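Local structure of hypothetical protein TT1465 (Thermus thermophilus, 1WEK) at residues V133-P139 / F163-D169. The protein is of unknown function but belongs to the SLOG clan of Rossmann-like proteins, built round a parallel beta-sheet flanked by helices. Sequence-based numbering, arbitrary orientation.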
loop_
_atom_site.group_PDB
_atom_site.type_symbol
_atom_site.label_atom_id
_atom_site.label_comp_id
_atom_site.label_asym_id
_atom_site.label_seq_id
_atom_site.Cartn_x
_atom_site.Cartn_y
_atom_site.Cartn_z
ATOM N N VAL A 133 -0.610 24.575 -17.343
ATOM C CA VAL A 133 0.325 25.574 -17.829
ATOM C C VAL A 133 -0.375 26.921 -17.723
ATOM O O VAL A 133 0.163 27.952 -18.135
ATOM C CB VAL A 133 0.719 25.327 -19.314
ATOM C CG1 VAL A 133 1.476 24.015 -19.452
ATOM C CG2 VAL A 133 -0.526 25.294 -20.182
ATOM N N GLY A 134 -1.585 26.904 -17.167
ATOM C CA GLY A 134 -2.362 28.130 -17.010
ATOM C C GLY A 134 -3.756 27.894 -16.423
ATOM O O GLY A 134 -4.231 26.760 -16.390
ATOM N N PHE A 135 -4.404 28.963 -15.960
ATOM C CA PHE A 135 -5.742 28.896 -15.372
ATOM C C PHE A 135 -6.583 30.077 -15.844
ATOM O O PHE A 135 -6.143 31.229 -15.775
ATOM C CB PHE A 135 -5.685 28.948 -13.834
ATOM C CG PHE A 135 -4.791 27.924 -13.229
ATOM C CD1 PHE A 135 -3.420 28.166 -13.103
ATOM C CD2 PHE A 135 -5.298 26.692 -12.838
ATOM C CE1 PHE A 135 -2.567 27.189 -12.598
ATOM C CE2 PHE A 135 -4.455 25.701 -12.331
ATOM C CZ PHE A 135 -3.089 25.947 -12.212
ATOM N N VAL A 136 -7.792 29.786 -16.315
ATOM C CA VAL A 136 -8.713 30.820 -16.771
ATOM C C VAL A 136 -10.014 30.746 -15.951
ATOM O O VAL A 136 -10.690 29.716 -15.909
ATOM C CB VAL A 136 -9.063 30.655 -18.268
ATOM C CG1 VAL A 136 -9.792 31.907 -18.771
ATOM C CG2 VAL A 136 -7.778 30.421 -19.094
ATOM N N PHE A 137 -10.368 31.843 -15.305
ATOM C CA PHE A 137 -11.599 31.868 -14.518
ATOM C C PHE A 137 -12.687 32.734 -15.162
ATOM O O PHE A 137 -12.541 33.951 -15.279
ATOM C CB PHE A 137 -11.281 32.328 -13.093
ATOM C CG PHE A 137 -10.354 31.384 -12.364
ATOM C CD1 PHE A 137 -8.978 31.467 -12.536
ATOM C CD2 PHE A 137 -10.865 30.341 -11.606
ATOM C CE1 PHE A 137 -8.118 30.516 -11.973
ATOM C CE2 PHE A 137 -10.010 29.375 -11.034
ATOM C CZ PHE A 137 -8.630 29.467 -11.225
ATOM N N LEU A 138 -13.769 32.090 -15.606
ATOM C CA LEU A 138 -14.881 32.815 -16.219
ATOM C C LEU A 138 -15.940 33.060 -15.142
ATOM O O LEU A 138 -15.872 32.468 -14.064
ATOM C CB LEU A 138 -15.471 31.989 -17.378
ATOM C CG LEU A 138 -14.593 31.867 -18.629
ATOM C CD1 LEU A 138 -14.597 30.429 -19.162
ATOM C CD2 LEU A 138 -15.098 32.831 -19.684
ATOM N N PRO A 139 -16.896 33.978 -15.386
ATOM C CA PRO A 139 -17.905 34.178 -14.337
ATOM C C PRO A 139 -18.403 32.820 -13.846
ATOM O O PRO A 139 -18.653 31.900 -14.653
ATOM C CB PRO A 139 -18.990 34.966 -15.057
ATOM C CG PRO A 139 -18.172 35.886 -15.938
ATOM C CD PRO A 139 -17.051 34.975 -16.464
ATOM N N PHE A 163 2.399 29.860 -13.104
ATOM C CA PHE A 163 1.802 29.889 -14.430
ATOM C C PHE A 163 0.786 31.020 -14.515
ATOM O O PHE A 163 0.338 31.526 -13.499
ATOM C CB PHE A 163 1.137 28.554 -14.745
ATOM C CG PHE A 163 2.100 27.405 -14.809
ATOM C CD1 PHE A 163 2.298 26.582 -13.703
ATOM C CD2 PHE A 163 2.812 27.141 -15.977
ATOM C CE1 PHE A 163 3.192 25.504 -13.756
ATOM C CE2 PHE A 163 3.706 26.070 -16.043
ATOM C CZ PHE A 163 3.894 25.249 -14.927
ATOM N N PRO A 164 0.408 31.434 -15.734
ATOM C CA PRO A 164 -0.563 32.523 -15.877
ATOM C C PRO A 164 -1.951 32.250 -15.279
ATOM O O PRO A 164 -2.480 31.143 -15.375
ATOM C CB PRO A 164 -0.647 32.726 -17.393
ATOM C CG PRO A 164 0.594 32.097 -17.928
ATOM C CD PRO A 164 0.823 30.919 -17.049
ATOM N N VAL A 165 -2.527 33.273 -14.651
ATOM C CA VAL A 165 -3.878 33.179 -14.093
ATOM C C VAL A 165 -4.685 34.339 -14.678
ATOM O O VAL A 165 -4.290 35.501 -14.576
ATOM C CB VAL A 165 -3.904 33.294 -12.563
ATOM C CG1 VAL A 165 -5.350 33.390 -12.093
ATOM C CG2 VAL A 165 -3.227 32.088 -11.921
ATOM N N PHE A 166 -5.804 34.024 -15.320
ATOM C CA PHE A 166 -6.639 35.061 -15.898
ATOM C C PHE A 166 -8.072 35.025 -15.377
ATOM O O PHE A 166 -8.597 33.963 -15.063
ATOM C CB PHE A 166 -6.680 34.916 -17.422
ATOM C CG PHE A 166 -5.363 35.140 -18.087
ATOM C CD1 PHE A 166 -4.466 34.096 -18.248
ATOM C CD2 PHE A 166 -5.021 36.399 -18.562
ATOM C CE1 PHE A 166 -3.251 34.304 -18.874
ATOM C CE2 PHE A 166 -3.811 36.616 -19.186
ATOM C CZ PHE A 166 -2.928 35.566 -19.342
ATOM N N LEU A 167 -8.693 36.197 -15.285
ATOM C CA LEU A 167 -10.086 36.302 -14.867
ATOM C C LEU A 167 -10.767 36.984 -16.034
ATOM O O LEU A 167 -10.447 38.125 -16.364
ATOM C CB LEU A 167 -10.249 37.183 -13.631
ATOM C CG LEU A 167 -9.384 36.936 -12.396
ATOM C CD1 LEU A 167 -10.031 37.648 -11.237
ATOM C CD2 LEU A 167 -9.258 35.435 -12.086
ATOM N N LEU A 168 -11.687 36.283 -16.678
ATOM C CA LEU A 168 -12.399 36.857 -17.801
ATOM C C LEU A 168 -13.670 37.555 -17.369
ATOM O O LEU A 168 -14.447 37.023 -16.568
ATOM C CB LEU A 168 -12.724 35.780 -18.841
ATOM C CG LEU A 168 -11.622 35.549 -19.874
ATOM C CD1 LEU A 168 -11.970 34.352 -20.758
ATOM C CD2 LEU A 168 -11.461 36.823 -20.708
ATOM N N ASP A 169 -13.868 38.749 -17.926
ATOM C CA ASP A 169 -15.026 39.606 -17.676
ATOM C C ASP A 169 -14.799 40.509 -16.461
ATOM O O ASP A 169 -15.219 40.196 -15.348
ATOM C CB ASP A 169 -16.297 38.778 -17.486
ATOM C CG ASP A 169 -17.535 39.648 -17.414
ATOM O OD1 ASP A 169 -17.435 40.771 -16.847
ATOM O OD2 ASP A 169 -18.604 39.218 -17.917
#
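Phe137 and Leu167 meet on one face of two parallel strands, 134-137 and 165-168, whose axes come within 4.7 Å and diverge by 16°. Four backbone hydrogen bonds fix the pairing: Phe135 N to Pro164 O, Phe166 N to Phe135 O, Phe137 N to Phe166 O at 2.8 Å, and Leu168 N to Phe137 O. The middle they hold is buried. The Phe137 CG lies beside its own backbone N (chi1 -63°), which brings CD1 to 3.6 Å from Phe166 O, a carbonyl oxygen lying at the ring edge, in plane. Leu167 CD2 approaches Phe137 CB at 3.8 Å, while Val165 CG1 reaches Phe137 CE1 and Val165 CG2 reaches Phe135 CD1. Linked in sequence by helix 142-156, the strands form a beta-alpha-beta unit of the central parallel sheet of this Rossmann-like fold; Phe137 and Val165 pack on that helix, whereas Val136 and Phe166, on the other face, touch helix 203-211. On this second face, Leu168 CD1 sits 3.8 Å from Val136 CG1 and 3.6 Å from Leu138 CD2, the two leucine side chains running side by side. At the partly exposed Phe163 end, no hydrogen bond joins Val133 to Phe163: Val133 N lies over one ring face and CD2 is 3.5 Å from Val133 CA, but 4.3 Å from Val133 CB. At the other end, Pro139 CG rests against partly exposed Asp169, whose OD1 caps the following helix at Tyr172 N.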